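Local coordinates for magnesium and cobalt efflux protein CorC (Pseudomonas aeruginosa, PDB 3LLB) that probably takes part in magnesium and cobalt transport as part of a longer CBS-domain protein, the chain here being its C-terminal transporter-associated domain, at residues D10-F22 against F26-G39. Sequence-based numbering, arbitrary orientation.
Sequences DFIVKALTPVDAF and FGSEFSDEEFDTVG
Phe26 fits its ring between Phe11 and Phe22, presenting its edge to a face of each. Its CE1 stands 3.5 Å above the plane of the Phe11 ring, over the centre, with the planes at 64°. At the opposite corner of its ring, Phe26 CD2 stands 3.3 Å above the plane of the Phe22 ring, over its centre, with the planes at 58°, so both pairs are tilted edge-to-face contacts. Phe22 can receive that edge because its CG lies anti to the backbone N (chi1 -177°), which also brings CD1 to 3.5 Å from Val38 CG2. At the edge of the same ring, near its plane, lies Ser28 OG, whose hydrogen bond goes to Asn23, while Phe30 meets Phe22 obliquely, CE2 to CE2 at 3.7 Å. Val19 splits its methyls, CG1 packing on Phe30 CB and CG2 on Phe35 CB (each 3.9 Å). Three backbone bonds fasten the loops where Pro18 and Thr37 form a single beta bridge: Gly39 N to Ala15 O (2.9 Å), Val38 N to Thr17 O (3.0 Å) and Val19 N to Asp36 O (3.1 Å). Pro18 and Thr37 are both N-caps, so the bridge ties together the starts of helices 19-26 and 38-46. Leu78 touches Phe22 and Phe26, and Leu76 touches Val38, placing this aromatic cluster against strand 73-80, in the helix-on-sheet core of the compact alpha+beta transporter-associated domain.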
loop_
_atom_site.group_PDB
_atom_site.type_symbol
_atom_site.label_atom_id
_atom_site.label_comp_id
_atom_site.label_asym_id
_atom_site.label_seq_id
_atom_site.Cartn_x
_atom_site.Cartn_y
_atom_site.Cartn_z
ATOM N N ASP A 10 12.360 1.419 4.156
ATOM C CA ASP A 10 11.097 1.167 3.468
ATOM C C ASP A 10 10.582 -0.226 3.827
ATOM O O ASP A 10 11.201 -0.997 4.604
ATOM C CB ASP A 10 11.294 1.227 1.959
ATOM C CG ASP A 10 11.676 2.572 1.451
ATOM O OD1 ASP A 10 11.734 3.595 2.217
ATOM O OD2 ASP A 10 11.888 2.593 0.210
ATOM N N PHE A 11 9.390 -0.523 3.331
ATOM C CA PHE A 11 8.724 -1.769 3.636
ATOM C C PHE A 11 8.149 -2.321 2.355
ATOM O O PHE A 11 7.739 -1.524 1.485
ATOM C CB PHE A 11 7.591 -1.554 4.620
ATOM C CG PHE A 11 8.054 -1.085 5.963
ATOM C CD1 PHE A 11 8.316 -2.010 6.968
ATOM C CD2 PHE A 11 8.259 0.246 6.198
ATOM C CE1 PHE A 11 8.753 -1.567 8.207
ATOM C CE2 PHE A 11 8.727 0.684 7.485
ATOM C CZ PHE A 11 8.955 -0.211 8.419
ATOM N N ILE A 12 8.134 -3.639 2.235
ATOM C CA ILE A 12 7.250 -4.324 1.279
ATOM C C ILE A 12 5.940 -4.631 2.024
ATOM O O ILE A 12 5.959 -5.254 3.064
ATOM C CB ILE A 12 7.856 -5.608 0.656
ATOM C CG1 ILE A 12 9.219 -5.329 0.036
ATOM C CG2 ILE A 12 6.901 -6.113 -0.418
ATOM C CD1 ILE A 12 9.939 -6.576 -0.427
ATOM N N VAL A 13 4.803 -4.185 1.487
ATOM C CA VAL A 13 3.491 -4.348 2.082
ATOM C C VAL A 13 2.589 -5.125 1.162
ATOM O O VAL A 13 2.432 -4.756 -0.014
ATOM C CB VAL A 13 2.923 -2.958 2.420
ATOM C CG1 VAL A 13 1.565 -3.059 3.033
ATOM C CG2 VAL A 13 3.864 -2.182 3.377
ATOM N N LYS A 14 1.981 -6.216 1.651
ATOM C CA LYS A 14 1.002 -6.955 0.844
ATOM C C LYS A 14 -0.274 -6.123 0.625
ATOM O O LYS A 14 -0.742 -5.418 1.555
ATOM C CB LYS A 14 0.664 -8.262 1.528
ATOM C CG LYS A 14 1.778 -9.331 1.460
ATOM C CD LYS A 14 1.321 -10.533 2.201
ATOM C CE LYS A 14 2.342 -11.625 2.108
ATOM N NZ LYS A 14 2.000 -12.781 3.002
ATOM N N ALA A 15 -0.812 -6.154 -0.608
ATOM C CA ALA A 15 -2.048 -5.445 -0.907
ATOM C C ALA A 15 -3.272 -5.900 -0.061
ATOM O O ALA A 15 -4.160 -5.138 0.252
ATOM C CB ALA A 15 -2.296 -5.535 -2.451
ATOM N N LEU A 16 -3.278 -7.152 0.357
ATOM C CA LEU A 16 -4.332 -7.730 1.198
ATOM C C LEU A 16 -4.281 -7.297 2.664
ATOM O O LEU A 16 -5.223 -7.573 3.413
ATOM C CB LEU A 16 -4.342 -9.301 1.061
ATOM C CG LEU A 16 -3.013 -10.100 1.277
ATOM C CD1 LEU A 16 -2.625 -10.135 2.777
ATOM C CD2 LEU A 16 -2.878 -11.553 0.628
ATOM N N THR A 17 -3.197 -6.636 3.096
ATOM C CA THR A 17 -3.128 -6.004 4.457
ATOM C C THR A 17 -4.354 -5.172 4.783
ATOM O O THR A 17 -4.616 -4.234 4.095
ATOM C CB THR A 17 -1.882 -5.115 4.638
ATOM O OG1 THR A 17 -0.744 -5.890 4.272
ATOM C CG2 THR A 17 -1.712 -4.575 6.113
ATOM N N PRO A 18 -5.098 -5.539 5.836
ATOM C CA PRO A 18 -6.156 -4.721 6.327
ATOM C C PRO A 18 -5.701 -3.319 6.626
ATOM O O PRO A 18 -4.645 -3.140 7.173
ATOM C CB PRO A 18 -6.518 -5.438 7.636
ATOM C CG PRO A 18 -6.426 -6.846 7.247
ATOM C CD PRO A 18 -5.091 -6.832 6.562
ATOM N N VAL A 19 -6.504 -2.339 6.283
ATOM C CA VAL A 19 -6.169 -0.974 6.626
ATOM C C VAL A 19 -5.957 -0.774 8.166
ATOM O O VAL A 19 -5.043 -0.031 8.571
ATOM C CB VAL A 19 -7.197 0.033 5.954
ATOM C CG1 VAL A 19 -7.160 1.373 6.663
ATOM C CG2 VAL A 19 -6.845 0.193 4.520
ATOM N N ASP A 20 -6.762 -1.436 9.019
ATOM C CA ASP A 20 -6.604 -1.378 10.502
ATOM C C ASP A 20 -5.204 -1.839 10.948
ATOM O O ASP A 20 -4.526 -1.187 11.778
ATOM C CB ASP A 20 -7.697 -2.209 11.212
ATOM C CG ASP A 20 -7.880 -3.640 10.587
ATOM O OD1 ASP A 20 -7.005 -4.543 10.790
ATOM O OD2 ASP A 20 -8.915 -3.884 9.907
ATOM N N ALA A 21 -4.766 -2.946 10.354
ATOM C CA ALA A 21 -3.403 -3.493 10.532
ATOM C C ALA A 21 -2.350 -2.546 10.046
ATOM O O ALA A 21 -1.379 -2.349 10.755
ATOM C CB ALA A 21 -3.291 -4.779 9.838
ATOM N N PHE A 22 -2.528 -1.971 8.842
ATOM C CA PHE A 22 -1.565 -1.017 8.320
ATOM C C PHE A 22 -1.379 0.217 9.251
ATOM O O PHE A 22 -0.254 0.610 9.531
ATOM C CB PHE A 22 -1.983 -0.606 6.928
ATOM C CG PHE A 22 -1.034 0.329 6.239
ATOM C CD1 PHE A 22 -0.125 -0.145 5.324
ATOM C CD2 PHE A 22 -1.096 1.689 6.476
ATOM C CE1 PHE A 22 0.763 0.723 4.696
ATOM C CE2 PHE A 22 -0.192 2.538 5.866
ATOM C CZ PHE A 22 0.711 2.023 4.931
ATOM N N PHE A 26 2.111 1.428 10.950
ATOM C CA PHE A 26 2.781 2.629 10.464
ATOM C C PHE A 26 2.347 3.980 11.061
ATOM O O PHE A 26 2.895 4.999 10.727
ATOM C CB PHE A 26 2.738 2.629 8.908
ATOM C CG PHE A 26 3.290 1.348 8.290
ATOM C CD1 PHE A 26 4.621 1.026 8.438
ATOM C CD2 PHE A 26 2.497 0.494 7.561
ATOM C CE1 PHE A 26 5.134 -0.113 7.931
ATOM C CE2 PHE A 26 3.019 -0.646 7.037
ATOM C CZ PHE A 26 4.322 -0.963 7.235
ATOM N N GLY A 27 1.362 3.990 11.933
ATOM C CA GLY A 27 0.999 5.202 12.612
ATOM C C GLY A 27 0.121 6.104 11.793
ATOM O O GLY A 27 -0.209 7.211 12.233
ATOM N N SER A 28 -0.340 5.606 10.654
ATOM C CA SER A 28 -1.225 6.329 9.740
ATOM C C SER A 28 -2.647 6.334 10.255
ATOM O O SER A 28 -2.959 5.713 11.270
ATOM C CB SER A 28 -1.213 5.680 8.358
ATOM O OG SER A 28 -1.333 4.276 8.447
ATOM N N GLU A 29 -3.493 7.080 9.589
ATOM C CA GLU A 29 -4.903 7.207 9.995
ATOM C C GLU A 29 -5.849 7.065 8.783
ATOM O O GLU A 29 -6.868 7.756 8.665
ATOM C CB GLU A 29 -5.130 8.515 10.818
ATOM C CG GLU A 29 -4.050 8.929 11.827
ATOM C CD GLU A 29 -4.210 10.414 12.446
ATOM O OE1 GLU A 29 -5.001 11.280 11.971
ATOM O OE2 GLU A 29 -3.511 10.721 13.447
ATOM N N PHE A 30 -5.539 6.128 7.907
ATOM C CA PHE A 30 -6.389 5.822 6.752
ATOM C C PHE A 30 -7.711 5.273 7.255
ATOM O O PHE A 30 -7.763 4.650 8.301
ATOM C CB PHE A 30 -5.673 4.855 5.792
ATOM C CG PHE A 30 -4.435 5.452 5.166
ATOM C CD1 PHE A 30 -4.550 6.547 4.330
ATOM C CD2 PHE A 30 -3.184 4.955 5.424
ATOM C CE1 PHE A 30 -3.448 7.131 3.775
ATOM C CE2 PHE A 30 -2.060 5.545 4.874
ATOM C CZ PHE A 30 -2.221 6.636 4.030
ATOM N N SER A 31 -8.794 5.568 6.567
ATOM C CA SER A 31 -10.116 5.157 7.015
ATOM C C SER A 31 -10.441 3.670 6.842
ATOM O O SER A 31 -10.640 3.190 5.732
ATOM C CB SER A 31 -11.190 5.929 6.280
ATOM O OG SER A 31 -12.445 5.615 6.894
ATOM N N ASP A 32 -10.559 2.966 7.964
ATOM C CA ASP A 32 -10.944 1.537 8.015
ATOM C C ASP A 32 -12.432 1.336 7.780
ATOM O O ASP A 32 -12.862 0.197 7.616
ATOM C CB ASP A 32 -10.580 0.933 9.387
ATOM C CG ASP A 32 -11.046 1.820 10.551
ATOM O OD1 ASP A 32 -12.277 1.863 10.838
ATOM O OD2 ASP A 32 -10.169 2.521 11.119
ATOM N N GLU A 33 -13.193 2.439 7.801
ATOM C CA GLU A 33 -14.606 2.483 7.366
ATOM C C GLU A 33 -14.773 2.613 5.840
ATOM O O GLU A 33 -15.697 2.022 5.259
ATOM C CB GLU A 33 -15.334 3.674 7.996
ATOM C CG GLU A 33 -15.482 3.610 9.483
ATOM C CD GLU A 33 -15.976 4.935 10.068
ATOM O OE1 GLU A 33 -16.970 5.520 9.538
ATOM O OE2 GLU A 33 -15.366 5.377 11.076
ATOM N N GLU A 34 -13.914 3.429 5.218
ATOM C CA GLU A 34 -13.962 3.662 3.758
ATOM C C GLU A 34 -13.193 2.595 3.017
ATOM O O GLU A 34 -13.514 2.325 1.875
ATOM C CB GLU A 34 -13.348 5.021 3.343
ATOM C CG GLU A 34 -13.844 6.272 4.062
ATOM C CD GLU A 34 -15.270 6.625 3.749
ATOM O OE1 GLU A 34 -15.794 6.206 2.667
ATOM O OE2 GLU A 34 -15.866 7.333 4.597
ATOM N N PHE A 35 -12.159 2.018 3.636
ATOM C CA PHE A 35 -11.307 1.049 2.910
ATOM C C PHE A 35 -11.104 -0.231 3.611
ATOM O O PHE A 35 -10.795 -0.173 4.790
ATOM C CB PHE A 35 -9.923 1.625 2.700
ATOM C CG PHE A 35 -9.920 2.927 2.000
ATOM C CD1 PHE A 35 -10.030 2.964 0.612
ATOM C CD2 PHE A 35 -9.795 4.110 2.698
ATOM C CE1 PHE A 35 -10.001 4.147 -0.054
ATOM C CE2 PHE A 35 -9.767 5.314 2.026
ATOM C CZ PHE A 35 -9.874 5.328 0.626
ATOM N N ASP A 36 -11.116 -1.375 2.920
ATOM C CA ASP A 36 -10.842 -2.644 3.625
ATOM C C ASP A 36 -9.377 -2.988 3.627
ATOM O O ASP A 36 -8.877 -3.461 4.607
ATOM C CB ASP A 36 -11.579 -3.844 3.036
ATOM C CG ASP A 36 -13.062 -3.849 3.373
ATOM O OD1 ASP A 36 -13.458 -3.247 4.385
ATOM O OD2 ASP A 36 -13.859 -4.446 2.598
ATOM N N THR A 37 -8.710 -2.839 2.490
ATOM C CA THR A 37 -7.315 -3.278 2.372
ATOM C C THR A 37 -6.475 -2.206 1.715
ATOM O O THR A 37 -6.996 -1.283 1.123
ATOM C CB THR A 37 -7.203 -4.576 1.566
ATOM O OG1 THR A 37 -7.635 -4.321 0.235
ATOM C CG2 THR A 37 -8.092 -5.699 2.185
ATOM N N VAL A 38 -5.166 -2.299 1.929
ATOM C CA VAL A 38 -4.190 -1.394 1.320
ATOM C C VAL A 38 -4.348 -1.342 -0.194
ATOM O O VAL A 38 -4.239 -0.287 -0.807
ATOM C CB VAL A 38 -2.750 -1.778 1.751
ATOM C CG1 VAL A 38 -1.658 -1.122 0.849
ATOM C CG2 VAL A 38 -2.551 -1.432 3.232
ATOM N N GLY A 39 -4.571 -2.487 -0.824
ATOM C CA GLY A 39 -4.741 -2.503 -2.295
ATOM C C GLY A 39 -5.969 -1.708 -2.727
ATOM O O GLY A 39 -5.928 -1.020 -3.733
#